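Local coordinates for protein putative NAD(P)H:FMN oxidoreductase (Porphyromonas gingivalis W83, PDB 3GE5) that binds flavin mononucleotide and, as a member of the nitroreductase family, is probably an NAD(P)H-dependent flavin oxidoreductase, at residues R38-E49 against L171-E182; K84-Q92 against A147-F157. All blocks are in the same frame, centred on the assembly; numbering follows the deposited sequence.

Contact 1: residues R38-E49 against L171-E182; sequences RSVRKFIDRPVE and LGYGDPTVPPRE. With FMN (flavin mononucleotide), chain C.
The guanidinium of R46 lies flat on the Y173 ring, planes 10° apart, with R46 CZ 3.9 Å from the ring centroid in a cation-pi stack. The fully extended chain of R46, CG anti to the backbone N (chi1 -175°), carries CD over the same face as a CH-pi contact. At the ring edge, Y173 OH donates to the syn lone pair of E49 OE1 at 2.5 Å, while E49 OE2 is salt-bridged to R46, so one carboxylate fixes both members of the stack. I44 N bonds to Y173 O and D175 N to K42 O, a single bridge centred on F43 and G174. Nearer the flavin, the guanidinium of R41 stacks on that of R181, centres 3.4 Å apart; R41 NE reaches FMN O2 at 2.8 Å, almost straight, and NH2 donates to N1. R38 points NH1 and NH2 at E182 O, whereas its NE holds FMN O3P. Beside it, E182 OE1 takes R181 NE, and OE2 makes a salt bridge with R38. R38 thus offers its charge to the phosphate, while R41 could stabilise negative charge building up near N1 and O2 of a reduced flavin.

Contact 2: residues K84-Q92 against A147-F157; sequences KRLAPCSQQ and AFDQALCSEIF. With FMN (flavin mononucleotide), chain C.
Q92 and A147 meet at the pyrimidine end of the flavin, a worked case of two loops reading one ring edge. FMN N3 donates to Q92 OE1 at 2.8 Å in a nearly linear bond (177°), and A147 N donates to FMN O4 at 3.0 Å. The Q92 amide nitrogen rests against A147 CB. Behind this first shell, one water accepts from S90 OG and donates to both Q92 OE1 and A147 O; S90 OG also receives Q92 N in an ST turn. A second water links Q91 N to A147 O. W94 adds a further hydrogen bond to Q92 OE1, which should help fix the amide's orientation. Farther out, D149 N donates to C89 O at 2.9 Å, tying the two backbones together. D149 is the N-cap of helix 150-156, its OD1 taking L152 N from above the carboxylate plane. With SG anti to its carbonyl carbon (chi1 -65°), the C89 thiol is turned to that helix and lodges among L152, C153 and I156, 3.8 Å from I156 CD1. L86 touches F157 CE2 through CD1, and its side chain also packs on strand 100-107, while F157 reaches strand 72-77; thus helices 80-86 and 150-156 sit side by side against the sheet, with A147 and F148 also touching the second subunit.

In the fold
The two contacts approach one flavin from different parts of the fold, their centres about 22 Å apart and their nearest atoms about 6 Å. Contact 1 lies largely at the surface, joining the loop ahead of helix 50-62 to the end of strand 163-172 and the loop beyond; contact 2, partly buried, pairs the end of helix 80-86 and the turn after it with helix 150-156 and the loop before it. Chemistry follows place. Arginines and carboxylates dominate contact 1, which addresses the phosphate and the N1-O2 side of the flavin, whereas contact 2 combines apolar helix packing with neutral amide bonds at N3 and O4, backed by waters. Together they bracket the pyrimidine part of the isoalloxazine.

Contact 1: residues R38-E49 against L171-E182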
loop_
_atom_site.group_PDB
_atom_site.type_symbol
_atom_site.label_atom_id
_atom_site.label_comp_id
_atom_site.label_asym_id
_atom_site.label_seq_id
_atom_site.Cartn_x
_atom_site.Cartn_y
_atom_site.Cartn_z
ATOM N N ARG A 38 -6.596 7.011 -12.305
ATOM C CA ARG A 38 -5.363 7.096 -13.064
ATOM C C ARG A 38 -4.521 8.195 -12.409
ATOM O O ARG A 38 -5.062 9.143 -11.818
ATOM C CB ARG A 38 -5.649 7.462 -14.521
ATOM C CG ARG A 38 -6.432 6.425 -15.357
ATOM C CD ARG A 38 -5.766 5.048 -15.382
ATOM N NE ARG A 38 -4.386 5.140 -15.870
ATOM C CZ ARG A 38 -4.012 5.294 -17.150
ATOM N NH1 ARG A 38 -4.878 5.301 -18.149
ATOM N NH2 ARG A 38 -2.719 5.418 -17.417
ATOM N N SER A 39 -3.207 8.082 -12.530
ATOM C CA SER A 39 -2.317 9.143 -12.056
ATOM C C SER A 39 -2.654 10.472 -12.772
ATOM O O SER A 39 -2.870 10.529 -14.013
ATOM C CB SER A 39 -0.828 8.797 -12.221
ATOM O OG SER A 39 -0.439 7.657 -11.441
ATOM N N VAL A 40 -2.741 11.534 -11.978
ATOM C CA VAL A 40 -3.034 12.875 -12.481
ATOM C C VAL A 40 -1.817 13.764 -12.135
ATOM O O VAL A 40 -1.410 13.858 -10.964
ATOM C CB VAL A 40 -4.337 13.437 -11.836
ATOM C CG1 VAL A 40 -4.475 14.966 -12.054
ATOM C CG2 VAL A 40 -5.573 12.615 -12.337
ATOM N N ARG A 41 -1.287 14.410 -13.173
ATOM C CA ARG A 41 -0.108 15.276 -13.056
ATOM C C ARG A 41 -0.347 16.725 -13.412
ATOM O O ARG A 41 0.555 17.553 -13.280
ATOM C CB ARG A 41 1.020 14.695 -13.910
ATOM C CG ARG A 41 1.538 13.362 -13.400
ATOM C CD ARG A 41 2.620 12.777 -14.323
ATOM N NE ARG A 41 3.034 11.422 -13.973
ATOM C CZ ARG A 41 2.400 10.291 -14.308
ATOM N NH1 ARG A 41 1.270 10.287 -15.011
ATOM N NH2 ARG A 41 2.917 9.124 -13.926
ATOM N N LYS A 42 -1.560 17.036 -13.885
ATOM C CA LYS A 42 -1.909 18.364 -14.346
ATOM C C LYS A 42 -3.159 18.792 -13.603
ATOM O O LYS A 42 -4.128 18.047 -13.560
ATOM C CB LYS A 42 -2.123 18.348 -15.861
ATOM C CG LYS A 42 -0.849 18.064 -16.661
ATOM C CD LYS A 42 0.021 19.341 -16.690
ATOM C CE LYS A 42 1.510 19.087 -16.598
ATOM N NZ LYS A 42 2.226 20.389 -16.259
ATOM N N PHE A 43 -3.100 19.967 -12.959
ATOM C CA PHE A 43 -4.107 20.381 -11.985
ATOM C C PHE A 43 -4.706 21.740 -12.325
ATOM O O PHE A 43 -4.071 22.548 -13.016
ATOM C CB PHE A 43 -3.446 20.463 -10.606
ATOM C CG PHE A 43 -2.833 19.160 -10.160
ATOM C CD1 PHE A 43 -3.624 18.190 -9.536
ATOM C CD2 PHE A 43 -1.502 18.887 -10.399
ATOM C CE1 PHE A 43 -3.084 16.964 -9.136
ATOM C CE2 PHE A 43 -0.942 17.657 -9.997
ATOM C CZ PHE A 43 -1.734 16.685 -9.383
ATOM N N ILE A 44 -5.925 21.992 -11.852
ATOM C CA ILE A 44 -6.529 23.322 -11.981
ATOM C C ILE A 44 -6.309 24.084 -10.676
ATOM O O ILE A 44 -5.815 23.528 -9.695
ATOM C CB ILE A 44 -8.017 23.234 -12.359
ATOM C CG1 ILE A 44 -8.795 22.408 -11.311
ATOM C CG2 ILE A 44 -8.154 22.622 -13.738
ATOM C CD1 ILE A 44 -10.302 22.323 -11.549
ATOM N N ASP A 45 -6.666 25.366 -10.673
ATOM C CA ASP A 45 -6.446 26.229 -9.518
ATOM C C ASP A 45 -7.388 26.027 -8.341
ATOM O O ASP A 45 -7.154 26.570 -7.266
ATOM C CB ASP A 45 -6.497 27.698 -9.965
ATOM C CG ASP A 45 -5.287 28.082 -10.781
ATOM O OD1 ASP A 45 -4.294 27.313 -10.739
ATOM O OD2 ASP A 45 -5.319 29.146 -11.445
ATOM N N ARG A 46 -8.451 25.266 -8.521
ATOM C CA ARG A 46 -9.444 25.158 -7.474
ATOM C C ARG A 46 -8.785 24.756 -6.154
ATOM O O ARG A 46 -8.069 23.777 -6.102
ATOM C CB ARG A 46 -10.496 24.147 -7.874
ATOM C CG ARG A 46 -11.652 24.053 -6.895
ATOM C CD ARG A 46 -12.693 23.108 -7.403
ATOM N NE ARG A 46 -13.551 22.691 -6.310
ATOM C CZ ARG A 46 -14.492 21.753 -6.405
ATOM N NH1 ARG A 46 -14.714 21.120 -7.557
ATOM N NH2 ARG A 46 -15.224 21.457 -5.332
ATOM N N PRO A 47 -9.004 25.527 -5.088
ATOM C CA PRO A 47 -8.451 25.103 -3.819
ATOM C C PRO A 47 -9.086 23.810 -3.297
ATOM O O PRO A 47 -10.306 23.575 -3.452
ATOM C CB PRO A 47 -8.766 26.270 -2.871
ATOM C CG PRO A 47 -9.677 27.146 -3.564
ATOM C CD PRO A 47 -9.705 26.821 -5.006
ATOM N N VAL A 48 -8.245 22.989 -2.693
ATOM C CA VAL A 48 -8.678 21.755 -2.037
ATOM C C VAL A 48 -9.310 22.098 -0.686
ATOM O O VAL A 48 -8.697 22.759 0.149
ATOM C CB VAL A 48 -7.507 20.772 -1.888
ATOM C CG1 VAL A 48 -7.928 19.506 -1.139
ATOM C CG2 VAL A 48 -6.918 20.431 -3.273
ATOM N N GLU A 49 -10.540 21.649 -0.471
ATOM C CA GLU A 49 -11.250 21.946 0.769
ATOM C C GLU A 49 -10.496 21.369 1.950
ATOM O O GLU A 49 -10.012 20.247 1.888
ATOM C CB GLU A 49 -12.673 21.385 0.750
ATOM C CG GLU A 49 -13.597 22.044 -0.240
ATOM C CD GLU A 49 -13.536 21.455 -1.655
ATOM O OE1 GLU A 49 -12.580 20.728 -2.004
ATOM O OE2 GLU A 49 -14.485 21.725 -2.418
ATOM N N LEU A 171 -1.064 16.139 -5.049
ATOM C CA LEU A 171 -2.530 16.089 -5.192
ATOM C C LEU A 171 -3.181 17.461 -5.401
ATOM O O LEU A 171 -2.624 18.484 -5.055
ATOM C CB LEU A 171 -3.185 15.376 -3.990
ATOM C CG LEU A 171 -3.117 16.105 -2.651
ATOM C CD1 LEU A 171 -4.437 16.781 -2.329
ATOM C CD2 LEU A 171 -2.718 15.091 -1.555
ATOM N N GLY A 172 -4.385 17.413 -5.956
ATOM C CA GLY A 172 -5.188 18.590 -6.209
ATOM C C GLY A 172 -6.381 18.210 -7.067
ATOM O O GLY A 172 -6.647 17.015 -7.309
ATOM N N TYR A 173 -7.127 19.204 -7.522
ATOM C CA TYR A 173 -8.158 18.953 -8.511
ATOM C C TYR A 173 -7.519 18.820 -9.878
ATOM O O TYR A 173 -6.802 19.715 -10.333
ATOM C CB TYR A 173 -9.244 20.043 -8.511
ATOM C CG TYR A 173 -10.205 19.913 -7.365
ATOM C CD1 TYR A 173 -11.210 18.945 -7.394
ATOM C CD2 TYR A 173 -10.100 20.729 -6.250
ATOM C CE1 TYR A 173 -12.086 18.798 -6.338
ATOM C CE2 TYR A 173 -10.963 20.583 -5.176
ATOM C CZ TYR A 173 -11.966 19.625 -5.229
ATOM O OH TYR A 173 -12.846 19.461 -4.180
ATOM N N GLY A 174 -7.753 17.691 -10.532
ATOM C CA GLY A 174 -7.187 17.464 -11.847
ATOM C C GLY A 174 -7.753 18.362 -12.933
ATOM O O GLY A 174 -8.897 18.810 -12.861
ATOM N N ASP A 175 -6.943 18.627 -13.948
ATOM C CA ASP A 175 -7.413 19.331 -15.120
ATOM C C ASP A 175 -8.206 18.375 -16.000
ATOM O O ASP A 175 -7.642 17.437 -16.586
ATOM C CB ASP A 175 -6.223 19.899 -15.877
ATOM C CG ASP A 175 -6.637 20.766 -17.052
ATOM O OD1 ASP A 175 -7.799 20.682 -17.521
ATOM O OD2 ASP A 175 -5.768 21.551 -17.472
ATOM N N PRO A 176 -9.521 18.601 -16.100
ATOM C CA PRO A 176 -10.372 17.628 -16.806
ATOM C C PRO A 176 -10.136 17.578 -18.322
ATOM O O PRO A 176 -10.643 16.677 -18.979
ATOM C CB PRO A 176 -11.791 18.097 -16.474
ATOM C CG PRO A 176 -11.648 19.580 -16.233
ATOM C CD PRO A 176 -10.289 19.762 -15.608
ATOM N N THR A 177 -9.368 18.517 -18.868
ATOM C CA THR A 177 -9.071 18.522 -20.301
ATOM C C THR A 177 -7.804 17.748 -20.644
ATOM O O THR A 177 -7.393 17.691 -21.811
ATOM C CB THR A 177 -8.897 19.954 -20.815
ATOM O OG1 THR A 177 -7.702 20.520 -20.252
ATOM C CG2 THR A 177 -10.115 20.804 -20.471
ATOM N N VAL A 178 -7.154 17.183 -19.640
ATOM C CA VAL A 178 -5.901 16.489 -19.851
ATOM C C VAL A 178 -6.149 15.001 -19.640
ATOM O O VAL A 178 -6.478 14.586 -18.542
ATOM C CB VAL A 178 -4.771 16.999 -18.892
ATOM C CG1 VAL A 178 -3.497 16.201 -19.122
ATOM C CG2 VAL A 178 -4.526 18.499 -19.108
ATOM N N PRO A 179 -6.004 14.198 -20.705
ATOM C CA PRO A 179 -6.253 12.768 -20.518
ATOM C C PRO A 179 -5.144 12.092 -19.747
ATOM O O PRO A 179 -4.101 12.685 -19.499
ATOM C CB PRO A 179 -6.272 12.204 -21.954
ATOM C CG PRO A 179 -6.204 13.356 -22.840
ATOM C CD PRO A 179 -5.600 14.497 -22.077
ATOM N N PRO A 180 -5.337 10.819 -19.379
ATOM C CA PRO A 180 -4.240 10.108 -18.752
ATOM C C PRO A 180 -3.007 10.073 -19.696
ATOM O O PRO A 180 -3.136 10.112 -20.932
ATOM C CB PRO A 180 -4.834 8.700 -18.505
ATOM C CG PRO A 180 -6.305 8.937 -18.474
ATOM C CD PRO A 180 -6.542 9.990 -19.498
ATOM N N ARG A 181 -1.830 9.985 -19.075
ATOM C CA ARG A 181 -0.557 10.157 -19.768
ATOM C C ARG A 181 -0.392 9.122 -20.877
ATOM O O ARG A 181 0.125 9.425 -21.960
ATOM C CB ARG A 181 0.604 10.096 -18.760
ATOM C CG ARG A 181 1.976 10.485 -19.366
ATOM C CD ARG A 181 3.081 10.450 -18.321
ATOM N NE ARG A 181 3.256 9.099 -17.790
ATOM C CZ ARG A 181 4.142 8.764 -16.859
ATOM N NH1 ARG A 181 4.946 9.689 -16.343
ATOM N NH2 ARG A 181 4.202 7.498 -16.434
ATOM N N GLU A 182 -0.845 7.899 -20.604
ATOM C CA GLU A 182 -0.851 6.830 -21.599
ATOM C C GLU A 182 -2.029 5.889 -21.352
ATOM O O GLU A 182 -2.654 5.950 -20.289
ATOM C CB GLU A 182 0.487 6.068 -21.550
ATOM C CG GLU A 182 0.787 5.344 -20.251
ATOM C CD GLU A 182 1.126 6.256 -19.092
ATOM O OE1 GLU A 182 2.100 7.040 -19.213
ATOM O OE2 GLU A 182 0.403 6.175 -18.068
HETATM N N1 FMN C . 4.958 9.154 -11.600
HETATM C C2 FMN C . 5.747 10.248 -11.807
HETATM O O2 FMN C . 5.485 11.040 -12.720
HETATM N N3 FMN C . 6.859 10.497 -11.014
HETATM C C4 FMN C . 7.233 9.645 -9.982
HETATM O O4 FMN C . 8.268 9.871 -9.282
HETATM C C4A FMN C . 6.428 8.528 -9.770
HETATM N N5 FMN C . 6.797 7.643 -8.775
HETATM C C5A FMN C . 5.960 6.613 -8.455
HETATM C C6 FMN C . 6.307 5.805 -7.369
HETATM C C7 FMN C . 5.448 4.775 -7.004
HETATM C C7M FMN C . 5.784 3.864 -5.862
HETATM C C8 FMN C . 4.254 4.574 -7.699
HETATM C C8M FMN C . 3.310 3.485 -7.306
HETATM C C9 FMN C . 3.945 5.349 -8.789
HETATM C C9A FMN C . 4.771 6.392 -9.182
HETATM N N10 FMN C . 4.465 7.214 -10.294
HETATM C C10 FMN C . 5.283 8.284 -10.561
HETATM C "C1'" FMN C . 3.140 7.099 -11.001
HETATM C "C2'" FMN C . 3.230 5.904 -11.947
HETATM O "O2'" FMN C . 3.867 6.316 -13.149
HETATM C "C3'" FMN C . 1.856 5.290 -12.237
HETATM O "O3'" FMN C . 1.229 4.926 -11.002
HETATM C "C4'" FMN C . 1.910 4.096 -13.206
HETATM O "O4'" FMN C . 2.386 4.460 -14.503
HETATM C "C5'" FMN C . 0.544 3.423 -13.388
HETATM O "O5'" FMN C . -0.360 4.364 -13.925
HETATM P P FMN C . -1.739 4.634 -13.225
HETATM O O1P FMN C . -1.379 5.177 -11.851
HETATM O O2P FMN C . -2.531 3.344 -13.123
HETATM O O3P FMN C . -2.386 5.746 -14.022
HETATM O O HOH W 1 -1.957 9.138 -16.263
HETATM O O HOH W 2 0.148 7.224 -15.571
HETATM O O HOH W 3 -6.476 22.031 -7.387
#

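Contact 2: residues K84-Q92 against A147-F157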
loop_
_atom_site.group_PDB
_atom_site.type_symbol
_atom_site.label_atom_id
_atom_site.label_comp_id
_atom_site.label_asym_id
_atom_site.label_seq_id
_atom_site.Cartn_x
_atom_site.Cartn_y
_atom_site.Cartn_z
ATOM N N LYS A 84 7.502 26.170 -3.031
ATOM C CA LYS A 84 8.683 26.664 -3.742
ATOM C C LYS A 84 9.991 26.030 -3.211
ATOM O O LYS A 84 10.900 25.717 -3.993
ATOM C CB LYS A 84 8.728 28.174 -3.674
ATOM C CG LYS A 84 7.610 28.833 -4.514
ATOM N N ARG A 85 10.077 25.857 -1.898
ATOM C CA ARG A 85 11.234 25.185 -1.292
ATOM C C ARG A 85 11.344 23.734 -1.755
ATOM O O ARG A 85 12.442 23.249 -2.025
ATOM C CB ARG A 85 11.163 25.238 0.235
ATOM C CG ARG A 85 11.432 26.612 0.791
ATOM C CD ARG A 85 10.868 26.762 2.198
ATOM N NE ARG A 85 11.538 25.873 3.142
ATOM C CZ ARG A 85 10.983 25.378 4.244
ATOM N NH1 ARG A 85 9.725 25.670 4.563
ATOM N NH2 ARG A 85 11.693 24.584 5.035
ATOM N N LEU A 86 10.203 23.062 -1.885
ATOM C CA LEU A 86 10.202 21.636 -2.212
ATOM C C LEU A 86 10.587 21.391 -3.671
ATOM O O LEU A 86 11.177 20.348 -4.018
ATOM C CB LEU A 86 8.838 21.029 -1.902
ATOM C CG LEU A 86 8.599 19.552 -2.239
ATOM C CD1 LEU A 86 9.624 18.673 -1.485
ATOM C CD2 LEU A 86 7.145 19.117 -1.962
ATOM N N ALA A 87 10.219 22.344 -4.538
ATOM C CA ALA A 87 10.306 22.193 -6.013
ATOM C C ALA A 87 11.674 21.690 -6.523
ATOM O O ALA A 87 11.703 20.807 -7.354
ATOM C CB ALA A 87 9.953 23.517 -6.706
ATOM N N PRO A 88 12.781 22.211 -5.978
ATOM C CA PRO A 88 14.134 21.802 -6.419
ATOM C C PRO A 88 14.501 20.345 -6.168
ATOM O O PRO A 88 15.532 19.868 -6.681
ATOM C CB PRO A 88 15.055 22.716 -5.596
ATOM C CG PRO A 88 14.219 23.857 -5.196
ATOM C CD PRO A 88 12.865 23.293 -4.980
ATOM N N CYS A 89 13.672 19.639 -5.401
ATOM C CA CYS A 89 13.866 18.209 -5.160
ATOM C C CYS A 89 13.510 17.332 -6.360
ATOM O O CYS A 89 13.854 16.162 -6.381
ATOM C CB CYS A 89 13.100 17.770 -3.917
ATOM S SG CYS A 89 13.676 18.518 -2.367
ATOM N N SER A 90 12.779 17.886 -7.329
ATOM C CA SER A 90 12.369 17.159 -8.530
ATOM C C SER A 90 12.878 17.793 -9.806
ATOM O O SER A 90 12.938 19.021 -9.924
ATOM C CB SER A 90 10.840 17.059 -8.598
ATOM O OG SER A 90 10.400 16.467 -9.810
ATOM N N GLN A 91 13.187 16.940 -10.788
ATOM C CA GLN A 91 13.499 17.360 -12.144
ATOM C C GLN A 91 12.390 17.026 -13.147
ATOM O O GLN A 91 12.549 17.245 -14.351
ATOM C CB GLN A 91 14.804 16.691 -12.582
ATOM C CG GLN A 91 15.993 17.029 -11.665
ATOM C CD GLN A 91 16.236 18.507 -11.557
ATOM O OE1 GLN A 91 16.048 19.255 -12.524
ATOM N NE2 GLN A 91 16.660 18.949 -10.388
ATOM N N GLN A 92 11.263 16.520 -12.667
ATOM C CA GLN A 92 10.135 16.223 -13.547
ATOM C C GLN A 92 9.337 17.495 -13.751
ATOM O O GLN A 92 8.869 18.098 -12.784
ATOM C CB GLN A 92 9.273 15.118 -12.944
ATOM C CG GLN A 92 10.051 13.794 -12.843
ATOM C CD GLN A 92 9.247 12.636 -12.298
ATOM O OE1 GLN A 92 8.309 12.809 -11.527
ATOM N NE2 GLN A 92 9.685 11.419 -12.636
ATOM N N ALA A 147 10.554 9.800 -7.385
ATOM C CA ALA A 147 11.708 10.368 -8.098
ATOM C C ALA A 147 11.981 11.791 -7.587
ATOM O O ALA A 147 11.574 12.758 -8.200
ATOM C CB ALA A 147 11.495 10.351 -9.637
ATOM N N PHE A 148 12.701 11.881 -6.468
ATOM C CA PHE A 148 13.100 13.148 -5.882
ATOM C C PHE A 148 14.363 12.970 -5.069
ATOM O O PHE A 148 14.706 11.868 -4.707
ATOM C CB PHE A 148 11.995 13.796 -5.038
ATOM C CG PHE A 148 11.613 13.045 -3.786
ATOM C CD1 PHE A 148 10.657 12.046 -3.815
ATOM C CD2 PHE A 148 12.157 13.417 -2.539
ATOM C CE1 PHE A 148 10.333 11.321 -2.673
ATOM C CE2 PHE A 148 11.799 12.740 -1.404
ATOM C CZ PHE A 148 10.883 11.683 -1.470
ATOM N N ASP A 149 15.057 14.080 -4.833
ATOM C CA ASP A 149 16.347 14.087 -4.135
ATOM C C ASP A 149 16.025 14.024 -2.626
ATOM O O ASP A 149 15.665 15.017 -1.996
ATOM C CB ASP A 149 17.129 15.349 -4.507
ATOM C CG ASP A 149 18.499 15.412 -3.869
ATOM O OD1 ASP A 149 18.702 14.732 -2.822
ATOM O OD2 ASP A 149 19.362 16.170 -4.410
ATOM N N GLN A 150 16.088 12.834 -2.069
ATOM C CA GLN A 150 15.664 12.633 -0.663
ATOM C C GLN A 150 16.552 13.388 0.332
ATOM O O GLN A 150 16.064 14.001 1.302
ATOM C CB GLN A 150 15.686 11.146 -0.343
ATOM C CG GLN A 150 14.630 10.322 -1.063
ATOM C CD GLN A 150 14.910 8.858 -0.908
ATOM O OE1 GLN A 150 15.849 8.339 -1.541
ATOM N NE2 GLN A 150 14.133 8.176 -0.041
ATOM N N ALA A 151 17.861 13.335 0.104
ATOM C CA ALA A 151 18.785 14.025 0.996
ATOM C C ALA A 151 18.571 15.540 0.967
ATOM O O ALA A 151 18.680 16.190 1.992
ATOM C CB ALA A 151 20.258 13.615 0.711
ATOM N N LEU A 152 18.255 16.089 -0.202
ATOM C CA LEU A 152 17.936 17.494 -0.324
ATOM C C LEU A 152 16.637 17.841 0.431
ATOM O O LEU A 152 16.577 18.792 1.193
ATOM C CB LEU A 152 17.835 17.931 -1.793
ATOM C CG LEU A 152 17.498 19.403 -1.996
ATOM C CD1 LEU A 152 18.472 20.315 -1.237
ATOM C CD2 LEU A 152 17.513 19.717 -3.512
ATOM N N CYS A 153 15.606 17.033 0.237
ATOM C CA CYS A 153 14.362 17.144 0.995
ATOM C C CYS A 153 14.623 17.181 2.510
ATOM O O CYS A 153 14.148 18.073 3.213
ATOM C CB CYS A 153 13.442 15.996 0.622
ATOM S SG CYS A 153 11.823 16.139 1.406
ATOM N N SER A 154 15.453 16.239 2.979
ATOM C CA SER A 154 15.840 16.189 4.404
ATOM C C SER A 154 16.576 17.439 4.864
ATOM O O SER A 154 16.364 17.925 5.979
ATOM C CB SER A 154 16.697 14.964 4.710
ATOM O OG SER A 154 15.923 13.790 4.603
ATOM N N GLU A 155 17.474 17.938 4.022
ATOM C CA GLU A 155 18.175 19.182 4.337
ATOM C C GLU A 155 17.209 20.384 4.396
ATOM O O GLU A 155 17.257 21.171 5.335
ATOM C CB GLU A 155 19.302 19.387 3.324
ATOM C CG GLU A 155 20.126 20.616 3.541
ATOM C CD GLU A 155 20.949 20.635 4.806
ATOM O OE1 GLU A 155 21.358 19.573 5.315
ATOM O OE2 GLU A 155 21.240 21.771 5.248
ATOM N N ILE A 156 16.308 20.515 3.418
ATOM C CA ILE A 156 15.439 21.689 3.335
ATOM C C ILE A 156 14.478 21.715 4.524
ATOM O O ILE A 156 14.262 22.762 5.112
ATOM C CB ILE A 156 14.606 21.689 2.017
ATOM C CG1 ILE A 156 15.512 21.938 0.833
ATOM C CG2 ILE A 156 13.474 22.734 2.085
ATOM C CD1 ILE A 156 14.920 21.527 -0.485
ATOM N N PHE A 157 13.921 20.554 4.875
ATOM C CA PHE A 157 12.909 20.459 5.912
ATOM C C PHE A 157 13.455 19.992 7.266
ATOM O O PHE A 157 12.688 19.650 8.139
ATOM C CB PHE A 157 11.736 19.596 5.406
ATOM C CG PHE A 157 10.991 20.235 4.294
ATOM C CD1 PHE A 157 10.032 21.211 4.552
ATOM C CD2 PHE A 157 11.292 19.939 2.961
ATOM C CE1 PHE A 157 9.362 21.828 3.519
ATOM C CE2 PHE A 157 10.633 20.556 1.920
ATOM C CZ PHE A 157 9.679 21.528 2.191
HETATM N N1 FMN C . 4.958 9.154 -11.600
HETATM C C2 FMN C . 5.747 10.248 -11.807
HETATM O O2 FMN C . 5.485 11.040 -12.720
HETATM N N3 FMN C . 6.859 10.497 -11.014
HETATM C C4 FMN C . 7.233 9.645 -9.982
HETATM O O4 FMN C . 8.268 9.871 -9.282
HETATM C C4A FMN C . 6.428 8.528 -9.770
HETATM N N5 FMN C . 6.797 7.643 -8.775
HETATM C C5A FMN C . 5.960 6.613 -8.455
HETATM C C6 FMN C . 6.307 5.805 -7.369
HETATM C C7 FMN C . 5.448 4.775 -7.004
HETATM C C7M FMN C . 5.784 3.864 -5.862
HETATM C C8 FMN C . 4.254 4.574 -7.699
HETATM C C8M FMN C . 3.310 3.485 -7.306
HETATM C C9 FMN C . 3.945 5.349 -8.789
HETATM C C9A FMN C . 4.771 6.392 -9.182
HETATM N N10 FMN C . 4.465 7.214 -10.294
HETATM C C10 FMN C . 5.283 8.284 -10.561
HETATM C "C1'" FMN C . 3.140 7.099 -11.001
HETATM C "C2'" FMN C . 3.230 5.904 -11.947
HETATM O "O2'" FMN C . 3.867 6.316 -13.149
HETATM C "C3'" FMN C . 1.856 5.290 -12.237
HETATM O "O3'" FMN C . 1.229 4.926 -11.002
HETATM C "C4'" FMN C . 1.910 4.096 -13.206
HETATM O "O4'" FMN C . 2.386 4.460 -14.503
HETATM C "C5'" FMN C . 0.544 3.423 -13.388
HETATM O "O5'" FMN C . -0.360 4.364 -13.925
HETATM P P FMN C . -1.739 4.634 -13.225
HETATM O O1P FMN C . -1.379 5.177 -11.851
HETATM O O2P FMN C . -2.531 3.344 -13.123
HETATM O O3P FMN C . -2.386 5.746 -14.022
HETATM O O HOH W 4 9.335 14.088 -9.316
HETATM O O HOH W 5 13.047 14.042 -10.232
#